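Local coordinates for protein lactate dehydrogenase, adjacent gene encodes predicted malate dehydrogenase (Cryptosporidium parvum, PDB 4ND2) that probably interconverts pyruvate and (S)-lactate with NAD(H) as cofactor, and here holds pyruvate together with an NAD analogue, at residues I77-I82 with I118-P123; N114-C119 with K141-A146. One frame throughout, in Å; residues are numbered along the deposited sequence.

Both contacts lie in the parallel sheet of the NAD-binding Rossmann domain and follow one another along the chain. Running from the N terminus, strand 75-78 leads through helix 94-111 to strand 116-119, and interaction 1 closes this first beta-alpha-beta loop. The chain then runs through helix 124-135 to strand 142-144, where interaction 2 closes the second. The loops do not nest; they follow in series and overlap where 114-119 and 118-123 share Ile118 and Cys119. At the shared strand the contacts touch, Ile120 packing on Met145 and Ile78 on Val117, and the loops after all three strands reach the dinucleotide.

Interaction 1 of 2, residues I77-I82 with I118-P123; sequences IITASI and ICITNP. With A3D (3-acetylpyridine adenine dinucleotide), chain C; PYR (pyruvic acid), chain D.
Ile78 grips the neighbouring chain through both its backbone N and its backbone O. The N donates to Ile118 O at 2.9 Å, and the O accepts two backbone donors, Ile120 N in the carbonyl plane and Thr121 N tilted from it at a longer 3.3 Å. This parallel pairing covers only Ile77 with Ile118 and Ile78 with Cys119; beyond it the two chains run on as loops and no longer pair as strands. The packing is tightest here, with helix 14-26 over the Ile77 and Ile120 face and helices 94-111 and 124-135 over the Ile78 and Cys119 face. Ile77 CG2 meets Ile120 CD1 at 3.6 Å, the two side chains crossing obliquely, while on the other face Ile78 CD1 lies 4.0 Å from Cys119 SG. Thr121 OG1 sits beside its own backbone N (chi1 -52°) and donates to Ala80 O at 2.7 Å, a side-chain bond that ties the loops together where the strand pairing has stopped.

Past Thr121 the segments spread apart, and the cofactor analogue takes over. Ala80 CB touches the adenine, Ser81 OG lies 3.0 Å from O3D of the ribose next to the pyridine, and Ile120 CG2 packs against that ribose and the pyridine ring. Ile82, partly exposed, makes no contact with 118-123. Asn122, followed by a cis peptide to Pro123, has its OD1 held by Leu124 N; its ND2 donates to A3D O2D and, at 3.0 Å, to pyruvate O3. One amide thus bridges cofactor and substrate, and these two bonds would help set the pyruvate carbonyl beside the pyridine ring, as hydride transfer requires.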
loop_
_atom_site.group_PDB
_atom_site.type_symbol
_atom_site.label_atom_id
_atom_site.label_comp_id
_atom_site.label_asym_id
_atom_site.label_seq_id
_atom_site.Cartn_x
_atom_site.Cartn_y
_atom_site.Cartn_z
ATOM N N ILE A 77 -8.594 -1.212 -21.854
ATOM C CA ILE A 77 -9.489 -0.163 -21.380
ATOM C C ILE A 77 -9.634 0.888 -22.481
ATOM O O ILE A 77 -8.647 1.494 -22.904
ATOM C CB ILE A 77 -8.980 0.483 -20.074
ATOM C CG1 ILE A 77 -8.695 -0.598 -19.023
ATOM C CG2 ILE A 77 -10.002 1.476 -19.541
ATOM C CD1 ILE A 77 -8.026 -0.088 -17.767
ATOM N N ILE A 78 -10.867 1.087 -22.947
ATOM C CA ILE A 78 -11.142 1.968 -24.085
ATOM C C ILE A 78 -11.632 3.335 -23.617
ATOM O O ILE A 78 -12.731 3.461 -23.075
ATOM C CB ILE A 78 -12.185 1.347 -25.043
ATOM C CG1 ILE A 78 -11.764 -0.070 -25.440
ATOM C CG2 ILE A 78 -12.359 2.220 -26.285
ATOM C CD1 ILE A 78 -12.750 -0.791 -26.336
ATOM N N THR A 79 -10.804 4.353 -23.836
ATOM C CA THR A 79 -11.139 5.730 -23.484
ATOM C C THR A 79 -11.268 6.630 -24.718
ATOM O O THR A 79 -11.630 7.797 -24.588
ATOM C CB THR A 79 -10.071 6.345 -22.554
ATOM O OG1 THR A 79 -8.935 6.766 -23.321
ATOM C CG2 THR A 79 -9.626 5.346 -21.500
ATOM N N ALA A 80 -10.987 6.088 -25.903
ATOM C CA ALA A 80 -10.923 6.883 -27.130
ATOM C C ALA A 80 -12.254 7.562 -27.423
ATOM O O ALA A 80 -13.315 6.956 -27.278
ATOM C CB ALA A 80 -10.505 6.013 -28.304
ATOM N N SER A 81 -12.185 8.822 -27.837
ATOM C CA SER A 81 -13.376 9.631 -28.051
ATOM C C SER A 81 -13.083 10.832 -28.938
ATOM O O SER A 81 -11.957 11.336 -28.960
ATOM C CB SER A 81 -13.911 10.122 -26.703
ATOM O OG SER A 81 -15.000 11.016 -26.862
ATOM N N ILE A 82 -14.108 11.287 -29.656
ATOM C CA ILE A 82 -14.035 12.543 -30.405
ATOM C C ILE A 82 -13.893 13.703 -29.416
ATOM O O ILE A 82 -14.332 13.591 -28.274
ATOM C CB ILE A 82 -15.271 12.757 -31.313
ATOM C CG1 ILE A 82 -16.557 12.924 -30.488
ATOM C CG2 ILE A 82 -15.409 11.602 -32.295
ATOM C CD1 ILE A 82 -17.778 13.232 -31.328
ATOM N N ILE A 118 -12.763 -3.285 -20.962
ATOM C CA ILE A 118 -13.525 -2.332 -20.156
ATOM C C ILE A 118 -13.708 -1.037 -20.950
ATOM O O ILE A 118 -12.746 -0.300 -21.176
ATOM C CB ILE A 118 -12.813 -2.012 -18.824
ATOM C CG1 ILE A 118 -12.579 -3.293 -18.010
ATOM C CG2 ILE A 118 -13.622 -1.007 -18.012
ATOM C CD1 ILE A 118 -11.541 -3.149 -16.915
ATOM N N CYS A 119 -14.939 -0.765 -21.376
ATOM C CA CYS A 119 -15.248 0.461 -22.109
ATOM C C CYS A 119 -15.519 1.620 -21.160
ATOM O O CYS A 119 -16.174 1.446 -20.134
ATOM C CB CYS A 119 -16.462 0.256 -23.013
ATOM S SG CYS A 119 -16.207 -0.976 -24.301
ATOM N N ILE A 120 -14.993 2.794 -21.502
ATOM C CA ILE A 120 -15.297 4.039 -20.792
ATOM C C ILE A 120 -15.962 5.062 -21.727
ATOM O O ILE A 120 -16.777 5.869 -21.285
ATOM C CB ILE A 120 -14.028 4.644 -20.149
ATOM C CG1 ILE A 120 -13.394 3.627 -19.188
ATOM C CG2 ILE A 120 -14.358 5.947 -19.427
ATOM C CD1 ILE A 120 -12.141 4.110 -18.496
ATOM N N THR A 121 -15.612 5.014 -23.013
ATOM C CA THR A 121 -16.166 5.906 -24.041
ATOM C C THR A 121 -17.686 6.066 -23.951
ATOM O O THR A 121 -18.412 5.073 -23.895
ATOM C CB THR A 121 -15.817 5.372 -25.447
ATOM O OG1 THR A 121 -14.406 5.136 -25.532
ATOM C CG2 THR A 121 -16.235 6.359 -26.529
ATOM N N ASN A 122 -18.148 7.318 -23.938
ATOM C CA ASN A 122 -19.584 7.630 -23.886
ATOM C C ASN A 122 -20.214 7.710 -25.278
ATOM O O ASN A 122 -19.510 7.985 -26.257
ATOM C CB ASN A 122 -19.833 8.954 -23.152
ATOM C CG ASN A 122 -20.095 8.768 -21.667
ATOM O OD1 ASN A 122 -20.788 7.836 -21.258
ATOM N ND2 ASN A 122 -19.562 9.675 -20.853
ATOM N N PRO A 123 -21.539 7.476 -25.376
ATOM C CA PRO A 123 -22.477 7.093 -24.309
ATOM C C PRO A 123 -22.288 5.634 -23.888
ATOM O O PRO A 123 -22.491 4.719 -24.688
ATOM C CB PRO A 123 -23.849 7.307 -24.949
ATOM C CG PRO A 123 -23.614 7.123 -26.405
ATOM C CD PRO A 123 -22.227 7.637 -26.671
HETATM P PA A3D C . -9.967 13.245 -24.010
HETATM O O1A A3D C . -9.090 13.882 -22.967
HETATM O O2A A3D C . -10.483 14.081 -25.152
HETATM O O5B A3D C . -9.189 11.988 -24.626
HETATM C C5B A3D C . -9.664 11.274 -25.762
HETATM C C4B A3D C . -8.453 10.677 -26.462
HETATM O O4B A3D C . -8.875 9.742 -27.456
HETATM C C3B A3D C . -7.606 11.734 -27.170
HETATM O O3B A3D C . -6.263 11.732 -26.675
HETATM C C2B A3D C . -7.659 11.347 -28.637
HETATM O O2B A3D C . -6.440 11.584 -29.346
HETATM C C1B A3D C . -7.989 9.868 -28.565
HETATM N N9A A3D C . -8.581 9.335 -29.809
HETATM C C8A A3D C . -9.432 9.948 -30.655
HETATM N N7A A3D C . -9.742 9.123 -31.687
HETATM C C5A A3D C . -9.080 7.970 -31.502
HETATM C C6A A3D C . -8.957 6.681 -32.210
HETATM N N6A A3D C . -9.627 6.453 -33.367
HETATM N N1A A3D C . -8.155 5.739 -31.660
HETATM C C2A A3D C . -7.478 5.940 -30.511
HETATM N N3A A3D C . -7.547 7.091 -29.819
HETATM C C4A A3D C . -8.317 8.116 -30.258
HETATM O O3 A3D C . -11.259 12.550 -23.334
HETATM P PN A3D C . -11.318 11.961 -21.829
HETATM O O1N A3D C . -11.553 13.101 -20.880
HETATM O O2N A3D C . -10.160 11.030 -21.596
HETATM O O5D A3D C . -12.651 11.067 -21.913
HETATM C C5D A3D C . -12.660 9.918 -22.755
HETATM C C4D A3D C . -14.062 9.336 -22.896
HETATM O O4D A3D C . -14.513 8.834 -21.632
HETATM C C3D A3D C . -15.104 10.352 -23.355
HETATM O O3D A3D C . -15.951 9.763 -24.342
HETATM C C2D A3D C . -15.912 10.650 -22.113
HETATM O O2D A3D C . -17.267 11.022 -22.380
HETATM C C1D A3D C . -15.837 9.314 -21.396
HETATM N N1N A3D C . -16.127 9.389 -19.965
HETATM C C2N A3D C . -16.983 8.495 -19.448
HETATM C C3N A3D C . -17.301 8.514 -18.097
HETATM C C7N A3D C . -18.254 7.514 -17.519
HETATM O O7N A3D C . -18.550 7.617 -16.346
HETATM C C8N A3D C . -18.812 6.411 -18.366
HETATM C C4N A3D C . -16.716 9.471 -17.279
HETATM C C5N A3D C . -15.831 10.383 -17.834
HETATM C C6N A3D C . -15.553 10.322 -19.193
HETATM C C PYR D . -19.555 11.135 -15.841
HETATM O O PYR D . -18.781 11.881 -15.197
HETATM O OXT PYR D . -20.432 10.460 -15.258
HETATM C CA PYR D . -19.451 11.060 -17.301
HETATM O O3 PYR D . -20.034 10.173 -17.903
HETATM C CB PYR D . -18.631 12.079 -18.035
#

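Interaction 2 of 2, residues N114-C119 with K141-A146; sequences NAFVIC and KVCGMA. With A3D (3-acetylpyridine adenine dinucleotide), chain C.
Val117 pairs with Val142, Ile118 with Cys143 and Cys119 with Gly144 along two parallel strands, 116-119 and 142-144, whose axes approach to 4.5 Å at an angle of 24°. The bonds alternate: Val117 N donates to Lys141 O, Cys143 N to Val117 O, Cys119 N to Cys143 O at a nearly straight 174°, and Met145 N to Cys119 O at 2.8 Å. Gly144 lies closest in the pairing, its CA 3.3 Å from Cys119 O in a CA-H...O contact.

This is the last beta-alpha-beta crossover of the Rossmann sheet, running through helix 124-135, with 142-144 the outermost strand on this side within the chain. On the Val117 and Val142 face, Val117 CB meets Val142 CG2 under Phe131 of that helix. On the other face the Cys143 thiol, turned between its backbone N and carbonyl carbon (chi1 68°), approaches the Phe116 ring obliquely, SG being 3.6 Å from CZ, and also packs on Ile118 CG1. The same ring stacks on Tyr247 of helix 234-248.

At the exposed end, Lys141 folds back through three successive bends, bringing NZ 2.8 Å from Asn114 O, well above the carbonyl plane. A water donates to Ala115 O and weakly accepts from the same NZ. Toward the active site, Met145 CB packs against Ile118 CG2 at 4.1 Å, while its bent chain carries CE to the acetyl group of the cofactor analogue, 3.6 Å from A3D O7N.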
loop_
_atom_site.group_PDB
_atom_site.type_symbol
_atom_site.label_atom_id
_atom_site.label_comp_id
_atom_site.label_asym_id
_atom_site.label_seq_id
_atom_site.Cartn_x
_atom_site.Cartn_y
_atom_site.Cartn_z
ATOM N N ASN A 114 -8.446 -12.368 -26.605
ATOM C CA ASN A 114 -8.749 -12.969 -25.301
ATOM C C ASN A 114 -8.701 -11.967 -24.139
ATOM O O ASN A 114 -8.788 -12.357 -22.974
ATOM C CB ASN A 114 -7.784 -14.123 -25.020
ATOM C CG ASN A 114 -7.851 -15.209 -26.076
ATOM O OD1 ASN A 114 -6.836 -15.583 -26.662
ATOM N ND2 ASN A 114 -9.050 -15.714 -26.327
ATOM N N ALA A 115 -8.567 -10.683 -24.457
ATOM C CA ALA A 115 -8.477 -9.644 -23.437
ATOM C C ALA A 115 -9.830 -9.379 -22.784
ATOM O O ALA A 115 -10.877 -9.555 -23.406
ATOM C CB ALA A 115 -7.935 -8.359 -24.044
ATOM N N PHE A 116 -9.792 -8.962 -21.522
ATOM C CA PHE A 116 -10.971 -8.451 -20.835
ATOM C C PHE A 116 -11.100 -6.976 -21.193
ATOM O O PHE A 116 -10.193 -6.192 -20.915
ATOM C CB PHE A 116 -10.817 -8.626 -19.322
ATOM C CG PHE A 116 -12.017 -8.191 -18.527
ATOM C CD1 PHE A 116 -13.255 -8.787 -18.732
ATOM C CD2 PHE A 116 -11.906 -7.206 -17.553
ATOM C CE1 PHE A 116 -14.361 -8.401 -17.992
ATOM C CE2 PHE A 116 -13.009 -6.817 -16.810
ATOM C CZ PHE A 116 -14.237 -7.416 -17.030
ATOM N N VAL A 117 -12.208 -6.602 -21.825
ATOM C CA VAL A 117 -12.378 -5.246 -22.341
ATOM C C VAL A 117 -13.283 -4.418 -21.435
ATOM O O VAL A 117 -14.426 -4.799 -21.181
ATOM C CB VAL A 117 -12.958 -5.254 -23.769
ATOM C CG1 VAL A 117 -13.203 -3.832 -24.264
ATOM C CG2 VAL A 117 -12.023 -6.003 -24.711
ATOM N N ILE A 118 -12.763 -3.285 -20.962
ATOM C CA ILE A 118 -13.525 -2.332 -20.156
ATOM C C ILE A 118 -13.708 -1.037 -20.950
ATOM O O ILE A 118 -12.746 -0.300 -21.176
ATOM C CB ILE A 118 -12.813 -2.012 -18.824
ATOM C CG1 ILE A 118 -12.579 -3.293 -18.010
ATOM C CG2 ILE A 118 -13.622 -1.007 -18.012
ATOM C CD1 ILE A 118 -11.541 -3.149 -16.915
ATOM N N CYS A 119 -14.939 -0.765 -21.376
ATOM C CA CYS A 119 -15.248 0.461 -22.109
ATOM C C CYS A 119 -15.519 1.620 -21.160
ATOM O O CYS A 119 -16.174 1.446 -20.134
ATOM C CB CYS A 119 -16.462 0.256 -23.013
ATOM S SG CYS A 119 -16.207 -0.976 -24.301
ATOM N N LYS A 141 -16.665 -11.057 -21.446
ATOM C CA LYS A 141 -15.341 -10.437 -21.532
ATOM C C LYS A 141 -15.389 -8.976 -21.990
ATOM O O LYS A 141 -14.342 -8.352 -22.182
ATOM C CB LYS A 141 -14.445 -11.246 -22.474
ATOM C CG LYS A 141 -14.163 -12.669 -22.011
ATOM C CD LYS A 141 -13.293 -12.730 -20.760
ATOM C CE LYS A 141 -11.843 -12.357 -21.033
ATOM N NZ LYS A 141 -11.138 -13.363 -21.876
ATOM N N VAL A 142 -16.595 -8.436 -22.163
ATOM C CA VAL A 142 -16.777 -7.036 -22.541
ATOM C C VAL A 142 -17.770 -6.371 -21.593
ATOM O O VAL A 142 -18.898 -6.840 -21.436
ATOM C CB VAL A 142 -17.296 -6.894 -23.988
ATOM C CG1 VAL A 142 -17.468 -5.423 -24.354
ATOM C CG2 VAL A 142 -16.356 -7.587 -24.964
ATOM N N CYS A 143 -17.346 -5.280 -20.962
ATOM C CA CYS A 143 -18.210 -4.531 -20.058
ATOM C C CYS A 143 -17.851 -3.048 -20.077
ATOM O O CYS A 143 -16.870 -2.647 -20.708
ATOM C CB CYS A 143 -18.104 -5.088 -18.639
ATOM S SG CYS A 143 -16.504 -4.807 -17.851
ATOM N N GLY A 144 -18.652 -2.239 -19.391
ATOM C CA GLY A 144 -18.438 -0.796 -19.344
ATOM C C GLY A 144 -18.279 -0.269 -17.933
ATOM O O GLY A 144 -18.999 -0.688 -17.026
ATOM N N MET A 145 -17.338 0.656 -17.749
ATOM C CA MET A 145 -17.200 1.370 -16.485
ATOM C C MET A 145 -18.277 2.440 -16.401
ATOM O O MET A 145 -18.337 3.337 -17.242
ATOM C CB MET A 145 -15.821 2.026 -16.362
ATOM C CG MET A 145 -15.512 2.604 -14.982
ATOM S SD MET A 145 -16.522 4.014 -14.473
ATOM C CE MET A 145 -15.981 5.271 -15.626
ATOM N N ALA A 146 -19.122 2.341 -15.380
ATOM C CA ALA A 146 -20.101 3.382 -15.092
ATOM C C ALA A 146 -20.593 3.272 -13.657
ATOM O O ALA A 146 -20.489 4.223 -12.888
ATOM C CB ALA A 146 -21.271 3.301 -16.061
HETATM P PA A3D C . -9.967 13.245 -24.010
HETATM O O1A A3D C . -9.090 13.882 -22.967
HETATM O O2A A3D C . -10.483 14.081 -25.152
HETATM O O5B A3D C . -9.189 11.988 -24.626
HETATM C C5B A3D C . -9.664 11.274 -25.762
HETATM C C4B A3D C . -8.453 10.677 -26.462
HETATM O O4B A3D C . -8.875 9.742 -27.456
HETATM C C3B A3D C . -7.606 11.734 -27.170
HETATM O O3B A3D C . -6.263 11.732 -26.675
HETATM C C2B A3D C . -7.659 11.347 -28.637
HETATM O O2B A3D C . -6.440 11.584 -29.346
HETATM C C1B A3D C . -7.989 9.868 -28.565
HETATM N N9A A3D C . -8.581 9.335 -29.809
HETATM C C8A A3D C . -9.432 9.948 -30.655
HETATM N N7A A3D C . -9.742 9.123 -31.687
HETATM C C5A A3D C . -9.080 7.970 -31.502
HETATM C C6A A3D C . -8.957 6.681 -32.210
HETATM N N6A A3D C . -9.627 6.453 -33.367
HETATM N N1A A3D C . -8.155 5.739 -31.660
HETATM C C2A A3D C . -7.478 5.940 -30.511
HETATM N N3A A3D C . -7.547 7.091 -29.819
HETATM C C4A A3D C . -8.317 8.116 -30.258
HETATM O O3 A3D C . -11.259 12.550 -23.334
HETATM P PN A3D C . -11.318 11.961 -21.829
HETATM O O1N A3D C . -11.553 13.101 -20.880
HETATM O O2N A3D C . -10.160 11.030 -21.596
HETATM O O5D A3D C . -12.651 11.067 -21.913
HETATM C C5D A3D C . -12.660 9.918 -22.755
HETATM C C4D A3D C . -14.062 9.336 -22.896
HETATM O O4D A3D C . -14.513 8.834 -21.632
HETATM C C3D A3D C . -15.104 10.352 -23.355
HETATM O O3D A3D C . -15.951 9.763 -24.342
HETATM C C2D A3D C . -15.912 10.650 -22.113
HETATM O O2D A3D C . -17.267 11.022 -22.380
HETATM C C1D A3D C . -15.837 9.314 -21.396
HETATM N N1N A3D C . -16.127 9.389 -19.965
HETATM C C2N A3D C . -16.983 8.495 -19.448
HETATM C C3N A3D C . -17.301 8.514 -18.097
HETATM C C7N A3D C . -18.254 7.514 -17.519
HETATM O O7N A3D C . -18.550 7.617 -16.346
HETATM C C8N A3D C . -18.812 6.411 -18.366
HETATM C C4N A3D C . -16.716 9.471 -17.279
HETATM C C5N A3D C . -15.831 10.383 -17.834
HETATM C C6N A3D C . -15.553 10.322 -19.193
HETATM O O HOH W 1 -12.013 -11.865 -24.701
#